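Possible substrate binding protein of ABC transporter system (Rhodopseudomonas palustris, PDB 3N0X) probably binds branched-chain amino acids or related solutes in the periplasm and delivers them to an ABC transporter. Local coordinates at residues 140-145 against 200-205; 21-26 against 280-285; 96-101 against 305-310. All blocks are in the same frame, centred on the assembly; numbering follows the deposited sequence. Where two conformers were deposited one is given.

Contact 1: 140-145 against 200-205; sequences QGVTIA and PGKKII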
loop_
_atom_site.group_PDB
_atom_site.type_symbol
_atom_site.label_atom_id
_atom_site.label_comp_id
_atom_site.label_asym_id
_atom_site.label_seq_id
_atom_site.Cartn_x
_atom_site.Cartn_y
_atom_site.Cartn_z
ATOM N N GLN A 140 -16.558 -5.045 19.595
ATOM C CA GLN A 140 -17.719 -4.799 20.416
ATOM C C GLN A 140 -17.367 -3.730 21.469
ATOM O O GLN A 140 -16.261 -3.710 22.019
ATOM C CB GLN A 140 -18.125 -6.115 21.111
ATOM C CG GLN A 140 -19.461 -6.018 21.766
ATOM C CD GLN A 140 -20.586 -5.812 20.752
ATOM O OE1 GLN A 140 -20.801 -6.652 19.868
ATOM N NE2 GLN A 140 -21.307 -4.699 20.880
ATOM N N GLY A 141 -18.277 -2.824 21.745
ATOM C CA GLY A 141 -17.992 -1.751 22.713
ATOM C C GLY A 141 -17.290 -0.512 22.157
ATOM O O GLY A 141 -16.834 0.352 22.928
ATOM N N VAL A 142 -17.198 -0.435 20.834
ATOM C CA VAL A 142 -16.579 0.696 20.150
ATOM C C VAL A 142 -17.599 1.392 19.237
ATOM O O VAL A 142 -18.342 0.727 18.507
ATOM C CB VAL A 142 -15.405 0.220 19.287
ATOM C CG1 VAL A 142 -14.831 1.366 18.439
ATOM C CG2 VAL A 142 -14.298 -0.416 20.160
ATOM N N THR A 143 -17.615 2.735 19.284
ATOM C CA THR A 143 -18.401 3.556 18.363
ATOM C C THR A 143 -17.428 4.454 17.627
ATOM O O THR A 143 -16.560 5.055 18.259
ATOM C CB THR A 143 -19.450 4.406 19.103
ATOM O OG1 THR A 143 -20.263 3.512 19.901
ATOM C CG2 THR A 143 -20.358 5.190 18.113
ATOM N N ILE A 144 -17.612 4.554 16.301
ATOM C CA ILE A 144 -16.734 5.273 15.419
ATOM C C ILE A 144 -17.505 6.366 14.672
ATOM O O ILE A 144 -18.665 6.193 14.298
ATOM C CB ILE A 144 -16.075 4.301 14.423
ATOM C CG1 ILE A 144 -15.127 3.401 15.219
ATOM C CG2 ILE A 144 -15.291 5.047 13.326
ATOM C CD1 ILE A 144 -14.763 2.171 14.563
ATOM N N ALA A 145 -16.861 7.530 14.499
ATOM C CA ALA A 145 -17.285 8.522 13.533
ATOM C C ALA A 145 -16.144 8.688 12.553
ATOM O O ALA A 145 -14.958 8.711 12.962
ATOM C CB ALA A 145 -17.556 9.897 14.203
ATOM N N PRO A 200 -21.749 5.359 25.349
ATOM C CA PRO A 200 -21.003 4.572 26.318
ATOM C C PRO A 200 -19.818 3.892 25.616
ATOM O O PRO A 200 -19.697 3.992 24.382
ATOM C CB PRO A 200 -22.011 3.510 26.737
ATOM C CG PRO A 200 -22.781 3.244 25.477
ATOM C CD PRO A 200 -22.858 4.593 24.752
ATOM N N GLY A 201 -18.944 3.229 26.367
ATOM C CA GLY A 201 -17.842 2.485 25.755
ATOM C C GLY A 201 -16.731 3.360 25.203
ATOM O O GLY A 201 -16.489 4.477 25.696
ATOM N N LYS A 202 -16.006 2.826 24.216
ATOM C CA LYS A 202 -14.908 3.542 23.600
ATOM C C LYS A 202 -15.407 4.278 22.375
ATOM O O LYS A 202 -16.235 3.751 21.629
ATOM C CB LYS A 202 -13.817 2.550 23.186
ATOM C CG LYS A 202 -12.558 3.179 22.598
ATOM C CD LYS A 202 -11.415 2.156 22.271
ATOM C CE LYS A 202 -10.767 1.660 23.535
ATOM N NZ LYS A 202 -9.492 0.937 23.209
ATOM N N LYS A 203 -14.903 5.482 22.179
ATOM C CA LYS A 203 -15.312 6.347 21.068
ATOM C C LYS A 203 -14.083 6.755 20.284
ATOM O O LYS A 203 -13.097 7.200 20.876
ATOM C CB LYS A 203 -16.024 7.563 21.606
ATOM C CG LYS A 203 -17.352 7.253 22.314
ATOM C CD LYS A 203 -17.240 7.349 23.781
ATOM C CE LYS A 203 -17.173 8.772 24.241
ATOM N NZ LYS A 203 -16.855 8.876 25.717
ATOM N N ILE A 204 -14.151 6.604 18.967
ATOM C CA ILE A 204 -13.014 6.835 18.077
ATOM C C ILE A 204 -13.453 7.638 16.854
ATOM O O ILE A 204 -14.494 7.325 16.262
ATOM C CB ILE A 204 -12.402 5.519 17.578
ATOM C CG1 ILE A 204 -12.054 4.569 18.748
ATOM C CG2 ILE A 204 -11.125 5.799 16.720
ATOM C CD1 ILE A 204 -11.560 3.159 18.292
ATOM N N ILE A 205 -12.691 8.661 16.504
ATOM C CA ILE A 205 -12.828 9.358 15.214
ATOM C C ILE A 205 -11.751 8.732 14.345
ATOM O O ILE A 205 -10.552 8.847 14.670
ATOM C CB ILE A 205 -12.617 10.895 15.317
ATOM C CG1 ILE A 205 -13.723 11.514 16.193
ATOM C CG2 ILE A 205 -12.544 11.504 13.920
ATOM C CD1 ILE A 205 -13.428 12.947 16.601
HETATM O O HOH W 1 -18.933 2.854 22.109
#
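K202 O is approached by three groups. T143 N donates to it from the neighbouring strand at 2.9 Å, with a nearly straight N-H...O angle of 165°. A water lies 2.9 Å from K202 O and can donate to it. The CA hydrogen of V142 adds a weaker C-H contact, with V142 CA 3.4 Å from K202 O. The same water lies 2.7 Å from T143 OG1 and reaches back to P200 O. More acceptors surround it than it has protons, so its donations are probably shared. In T143, chi1 of -55° sets OG1 beside the backbone N, on the side where the water lies.

The backbone ladder runs on from there. K202 N donates to G141 O at 2.9 Å, I204 N to T143 O, and A145 N to I204 O. K202 and I204 thus each bond to residues before and after their partners, as in parallel strands. The pair lies inside the four-stranded parallel sheet of one lobe of a periplasmic binding protein. Strand 142-149 is flanked on its far edge by strand 171-178, and strand 202-207 by strand 229-233.

The two faces differ. V142, I144 and I204 share one, where V142 CG1 meets I204 CD1 at 3.7 Å. I144 lies side by side with I204, and I144 CG1 is 4.2 Å from I204 CB. Helix 152-165 covers I144 with F161 and L165. T143, A145 and I205 turn to the other face, under L192, F193 and L196 of helix 186-196. K203 starts on that face too, and its NZ bonds to Y227 O. Where the ladder begins, G201 has positive phi, and a side chain there would run into G141 O.

Contact 2: 21-26 against 280-285; sequences AKQTET and PPDFFT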
loop_
_atom_site.group_PDB
_atom_site.type_symbol
_atom_site.label_atom_id
_atom_site.label_comp_id
_atom_site.label_asym_id
_atom_site.label_seq_id
_atom_site.Cartn_x
_atom_site.Cartn_y
_atom_site.Cartn_z
ATOM N N ALA A 21 10.072 6.628 -5.838
ATOM C CA ALA A 21 10.569 5.856 -6.986
ATOM C C ALA A 21 11.950 5.314 -6.703
ATOM O O ALA A 21 12.254 4.165 -7.033
ATOM C CB ALA A 21 10.588 6.753 -8.248
ATOM N N LYS A 22 12.828 6.115 -6.113
ATOM C CA LYS A 22 14.174 5.632 -5.822
ATOM C C LYS A 22 14.123 4.456 -4.823
ATOM O O LYS A 22 14.905 3.488 -4.956
ATOM C CB LYS A 22 15.088 6.771 -5.327
ATOM C CG LYS A 22 15.429 7.830 -6.385
ATOM N N GLN A 23 13.204 4.528 -3.855
ATOM C CA GLN A 23 13.048 3.439 -2.892
ATOM C C GLN A 23 12.498 2.174 -3.540
ATOM O O GLN A 23 12.905 1.066 -3.181
ATOM C CB GLN A 23 12.155 3.844 -1.722
ATOM C CG GLN A 23 12.784 4.893 -0.826
ATOM C CD GLN A 23 11.932 5.236 0.387
ATOM O OE1 GLN A 23 10.728 4.973 0.427
ATOM N NE2 GLN A 23 12.564 5.854 1.381
ATOM N N THR A 24 11.554 2.324 -4.479
ATOM C CA THR A 24 11.036 1.179 -5.205
ATOM C C THR A 24 12.205 0.468 -5.888
ATOM O O THR A 24 12.321 -0.749 -5.812
ATOM C CB THR A 24 10.033 1.591 -6.256
ATOM O OG1 THR A 24 8.893 2.203 -5.647
ATOM C CG2 THR A 24 9.550 0.349 -7.057
ATOM N N GLU A 25 13.055 1.221 -6.571
ATOM C CA GLU A 25 14.200 0.635 -7.292
ATOM C C GLU A 25 15.141 -0.081 -6.323
ATOM O O GLU A 25 15.567 -1.195 -6.591
ATOM C CB GLU A 25 14.941 1.673 -8.139
ATOM C CG GLU A 25 16.086 1.069 -8.901
ATOM C CD GLU A 25 16.799 2.036 -9.827
ATOM O OE1 GLU A 25 16.530 3.240 -9.783
ATOM O OE2 GLU A 25 17.686 1.561 -10.579
ATOM N N THR A 26 15.468 0.561 -5.213
ATOM C CA THR A 26 16.307 -0.107 -4.191
ATOM C C THR A 26 15.701 -1.456 -3.753
ATOM O O THR A 26 16.414 -2.469 -3.656
ATOM C CB THR A 26 16.528 0.797 -2.990
ATOM O OG1 THR A 26 17.201 1.982 -3.421
ATOM C CG2 THR A 26 17.322 0.085 -1.864
ATOM N N PRO A 280 16.412 2.858 7.680
ATOM C CA PRO A 280 15.574 1.684 7.482
ATOM C C PRO A 280 14.802 1.697 6.159
ATOM O O PRO A 280 14.622 2.784 5.518
ATOM C CB PRO A 280 14.605 1.728 8.663
ATOM C CG PRO A 280 14.716 3.083 9.242
ATOM C CD PRO A 280 15.783 3.844 8.569
ATOM N N PRO A 281 14.365 0.498 5.719
ATOM C CA PRO A 281 13.492 0.413 4.573
ATOM C C PRO A 281 12.137 1.024 4.887
ATOM O O PRO A 281 11.692 0.989 6.036
ATOM C CB PRO A 281 13.358 -1.091 4.334
ATOM C CG PRO A 281 13.613 -1.725 5.646
ATOM C CD PRO A 281 14.563 -0.812 6.382
ATOM N N ASP A 282 11.485 1.528 3.852
ATOM C CA ASP A 282 10.131 2.132 3.953
ATOM C C ASP A 282 9.142 1.374 3.033
ATOM O O ASP A 282 9.477 0.329 2.430
ATOM C CB ASP A 282 10.256 3.632 3.624
ATOM C CG ASP A 282 9.201 4.539 4.353
ATOM O OD1 ASP A 282 8.126 4.040 4.770
ATOM O OD2 ASP A 282 9.487 5.779 4.436
ATOM N N PHE A 283 7.904 1.884 2.938
ATOM C CA PHE A 283 6.850 1.257 2.122
ATOM C C PHE A 283 7.375 0.819 0.762
ATOM O O PHE A 283 7.130 -0.300 0.302
ATOM C CB PHE A 283 5.691 2.243 1.821
ATOM C CG PHE A 283 4.633 2.401 2.912
ATOM C CD1 PHE A 283 4.868 2.165 4.260
ATOM C CD2 PHE A 283 3.380 2.858 2.548
ATOM C CE1 PHE A 283 3.841 2.385 5.214
ATOM C CE2 PHE A 283 2.364 3.000 3.477
ATOM C CZ PHE A 283 2.610 2.789 4.809
ATOM N N PHE A 284 8.000 1.761 0.080
ATOM C CA PHE A 284 8.326 1.570 -1.323
ATOM C C PHE A 284 9.411 0.524 -1.499
ATOM O O PHE A 284 9.415 -0.265 -2.470
ATOM C CB PHE A 284 8.658 2.927 -1.960
ATOM C CG PHE A 284 7.512 3.869 -1.901
ATOM C CD1 PHE A 284 6.489 3.770 -2.810
ATOM C CD2 PHE A 284 7.471 4.882 -0.959
ATOM C CE1 PHE A 284 5.393 4.638 -2.757
ATOM C CE2 PHE A 284 6.363 5.701 -0.866
ATOM C CZ PHE A 284 5.332 5.586 -1.751
ATOM N N THR A 285 10.315 0.491 -0.544
ATOM C CA THR A 285 11.386 -0.483 -0.531
ATOM C C THR A 285 10.784 -1.876 -0.375
ATOM O O THR A 285 11.107 -2.828 -1.110
ATOM C CB THR A 285 12.301 -0.276 0.668
ATOM O OG1 THR A 285 12.499 1.126 0.925
ATOM C CG2 THR A 285 13.639 -0.960 0.408
HETATM O O HOH W 2 9.290 6.959 1.869
HETATM O O HOH W 3 12.047 6.680 4.366
HETATM O O HOH W 4 7.421 0.330 -4.348
#
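Q23 and D282 are joined through two waters. One donates to Q23 OE1 and to D282 OD2, at 2.8 Å from OE1. The other accepts from Q23 NE2 and donates to D282 OD2, 2.7 Å from that oxygen. Both ends of the amide are thus linked to one carboxylate oxygen, which also accepts from L238 N. The Q23 chain is extended beyond CG (chi2 -177°), and this carries the amide past T285 to D282. Q23 has a second conformer, so these bridges may hold only part of the time. A third water links T24 OG1 to F284 O, donating to the carbonyl.

Weak C-H contacts join the backbones. T285 CA lies 3.4 Å from Q23 O, and T24 CA lies 3.5 Å from F284 O.

In van der Waals packing, Q23 CB meets F284 CB at 3.6 Å. Q23 OE1 comes to the edge of the F284 ring, 3.5 Å from CD2 of F284. The amide and ring planes are 44° apart. Y20 stacks on the F284 ring, and a glycerol, probably from the crystallisation liquor, lies about 3 Å from the F284 side chain.

Bonds within 280-285 shape the start of helix 283-302. D282 N donates to T285 OG1 at 3.1 Å, and F283 N donates to D282 OD1.

Helix 18-35 packs on strand 5-11 of the mixed sheet through T24 and E25 on L9, so the contact joins the chain's first helix to one from much later. Waters pair amide and carboxylate without direct touch, while D282 also has protein donors.

Contact 3: 96-101 against 305-310; sequences NKKILI and TDTEKL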
loop_
_atom_site.group_PDB
_atom_site.type_symbol
_atom_site.label_atom_id
_atom_site.label_comp_id
_atom_site.label_asym_id
_atom_site.label_seq_id
_atom_site.Cartn_x
_atom_site.Cartn_y
_atom_site.Cartn_z
ATOM N N ASN A 96 0.284 -5.099 -25.953
ATOM C CA ASN A 96 1.518 -5.836 -26.177
ATOM C C ASN A 96 1.518 -7.288 -25.712
ATOM O O ASN A 96 2.493 -7.989 -25.936
ATOM C CB ASN A 96 2.646 -5.070 -25.508
ATOM C CG ASN A 96 2.935 -3.788 -26.239
ATOM O OD1 ASN A 96 3.590 -3.817 -27.284
ATOM N ND2 ASN A 96 2.379 -2.670 -25.758
ATOM N N LYS A 97 0.416 -7.713 -25.078
ATOM C CA LYS A 97 0.269 -9.067 -24.532
ATOM C C LYS A 97 1.445 -9.421 -23.625
ATOM O O LYS A 97 2.053 -10.467 -23.744
ATOM C CB LYS A 97 0.059 -10.117 -25.625
ATOM C CG LYS A 97 -1.232 -9.936 -26.407
ATOM C CD LYS A 97 -1.438 -11.046 -27.415
ATOM C CE LYS A 97 -2.750 -10.878 -28.192
ATOM N NZ LYS A 97 -2.923 -12.035 -29.124
ATOM N N LYS A 98 1.722 -8.503 -22.699
ATOM C CA LYS A 98 2.771 -8.674 -21.707
ATOM C C LYS A 98 2.232 -8.251 -20.332
ATOM O O LYS A 98 1.357 -7.398 -20.222
ATOM C CB LYS A 98 4.046 -7.916 -22.122
ATOM C CG LYS A 98 4.829 -8.598 -23.263
ATOM C CD LYS A 98 6.208 -7.982 -23.470
ATOM C CE LYS A 98 7.058 -8.709 -24.529
ATOM N NZ LYS A 98 8.274 -7.958 -24.969
ATOM N N ILE A 99 2.750 -8.879 -19.288
ATOM C CA ILE A 99 2.293 -8.611 -17.940
ATOM C C ILE A 99 2.858 -7.293 -17.409
ATOM O O ILE A 99 4.025 -6.956 -17.638
ATOM C CB ILE A 99 2.661 -9.785 -17.022
ATOM C CG1 ILE A 99 1.755 -10.995 -17.368
ATOM C CG2 ILE A 99 2.513 -9.396 -15.539
ATOM C CD1 ILE A 99 2.304 -12.266 -16.824
ATOM N N LEU A 100 2.025 -6.591 -16.655
ATOM C CA LEU A 100 2.434 -5.459 -15.837
ATOM C C LEU A 100 2.088 -5.806 -14.389
ATOM O O LEU A 100 0.924 -6.071 -14.073
ATOM C CB LEU A 100 1.703 -4.206 -16.267
ATOM C CG LEU A 100 1.964 -2.962 -15.395
ATOM C CD1 LEU A 100 3.423 -2.506 -15.407
ATOM C CD2 LEU A 100 1.053 -1.821 -15.820
ATOM N N ILE A 101 3.100 -5.813 -13.527
ATOM C CA ILE A 101 2.912 -5.996 -12.087
ATOM C C ILE A 101 2.869 -4.594 -11.507
ATOM O O ILE A 101 3.835 -3.820 -11.591
ATOM C CB ILE A 101 4.055 -6.801 -11.420
ATOM C CG1 ILE A 101 4.042 -8.266 -11.929
ATOM C CG2 ILE A 101 3.897 -6.729 -9.895
ATOM C CD1 ILE A 101 5.317 -9.039 -11.553
ATOM N N THR A 305 9.207 -17.444 -19.893
ATOM C CA THR A 305 8.712 -16.070 -19.850
ATOM C C THR A 305 7.539 -15.819 -20.819
ATOM O O THR A 305 7.100 -14.677 -20.991
ATOM C CB THR A 305 9.823 -15.042 -20.075
ATOM O OG1 THR A 305 10.397 -15.224 -21.363
ATOM C CG2 THR A 305 10.943 -15.180 -19.022
ATOM N N ASP A 306 7.018 -16.876 -21.443
ATOM C CA ASP A 306 5.811 -16.791 -22.279
ATOM C C ASP A 306 4.672 -16.196 -21.426
ATOM O O ASP A 306 4.427 -16.665 -20.318
ATOM C CB ASP A 306 5.401 -18.181 -22.755
ATOM C CG ASP A 306 4.086 -18.181 -23.474
ATOM O OD1 ASP A 306 4.045 -17.741 -24.639
ATOM O OD2 ASP A 306 3.064 -18.634 -22.897
ATOM N N THR A 307 3.998 -15.177 -21.951
ATOM C CA THR A 307 2.972 -14.499 -21.170
ATOM C C THR A 307 1.846 -15.432 -20.726
ATOM O O THR A 307 1.449 -15.397 -19.584
ATOM C CB THR A 307 2.424 -13.296 -21.912
ATOM O OG1 THR A 307 3.496 -12.363 -22.126
ATOM C CG2 THR A 307 1.301 -12.620 -21.121
ATOM N N GLU A 308 1.312 -16.275 -21.611
ATOM C CA GLU A 308 0.214 -17.141 -21.168
ATOM C C GLU A 308 0.665 -18.100 -20.061
ATOM O O GLU A 308 -0.074 -18.335 -19.116
ATOM C CB GLU A 308 -0.425 -17.921 -22.341
ATOM C CG GLU A 308 -1.239 -17.060 -23.308
ATOM C CD GLU A 308 -2.356 -16.322 -22.614
ATOM O OE1 GLU A 308 -3.194 -16.982 -21.934
ATOM O OE2 GLU A 308 -2.397 -15.087 -22.750
ATOM N N LYS A 309 1.906 -18.587 -20.130
ATOM C CA LYS A 309 2.427 -19.470 -19.078
ATOM C C LYS A 309 2.598 -18.722 -17.752
ATOM O O LYS A 309 2.325 -19.285 -16.667
ATOM C CB LYS A 309 3.741 -20.148 -19.514
ATOM C CG LYS A 309 3.556 -21.206 -20.612
ATOM C CD LYS A 309 4.908 -21.811 -21.008
ATOM C CE LYS A 309 4.739 -22.959 -22.005
ATOM N NZ LYS A 309 6.020 -23.410 -22.548
ATOM N N LEU A 310 3.005 -17.460 -17.844
ATOM C CA LEU A 310 3.170 -16.622 -16.654
ATOM C C LEU A 310 1.820 -16.325 -15.999
ATOM O O LEU A 310 1.698 -16.435 -14.772
ATOM C CB LEU A 310 3.910 -15.325 -16.975
ATOM C CG LEU A 310 5.417 -15.504 -17.225
ATOM C CD1 LEU A 310 6.027 -14.171 -17.723
ATOM C CD2 LEU A 310 6.093 -16.052 -15.976
HETATM O O HOH W 5 4.614 -11.043 -19.754
#
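T307 OG1 donates to K97 O at 2.9 Å. The hydroxyl is tilted 20° from the carbonyl plane. T307 OG1 also accepts from a water 2.9 Å away, and that water accepts from I99 N. A short relay thus runs from I99 N through water and hydroxyl to K97 O. In T307, chi1 of -62° sets OG1 anti to its own carbonyl carbon, facing K97 O, and leaves CG2 for I99. I99 CG1 lies 4.1 Å from T307 CG2. Beside it, I99 CD1 presses on L310 CB at 3.5 Å, a tight carbon pair.

Both partners are placed by their surroundings. K97 closes helix 83-96 in a Schellman motif. K98 NZ bonds to Y69 O and A74 O, and the I99 backbone pairs with A77 of the adjacent strand. D306 is the N-cap of helix 307-314, its OD2 accepting from K309 N at 3.0 Å. I311 and M314 of this helix pack on I99 as well.

A valine in place of T307 would probably leave K97 O without its donor and the water without its acceptor. The hydroxyl, acting as donor and acceptor at once, thus ties the first helical turn to the loop leading into strand 100-102.

How the contacts relate
Along the chain the order is 21-26, 96-101, 140-145, 200-205, 280-285, 305-310. Contact 1 is nested inside the loops closed by contacts 2 and 3, and those two cross. It lies on the opposite side of the chain's centre from contacts 2 and 3, its own centre 36 Å from that of contact 2 and 47 Å from that of contact 3. Contacts 2 and 3 have centres 25 Å apart and nearest atoms about 8 Å apart. Strand 100-102 of contact 3 belongs to the mixed sheet. The chain leaves this lobe, builds the parallel sheet of contact 1 and returns through successive helices 283-302 and 307-314, as in the two-lobed periplasmic binding fold.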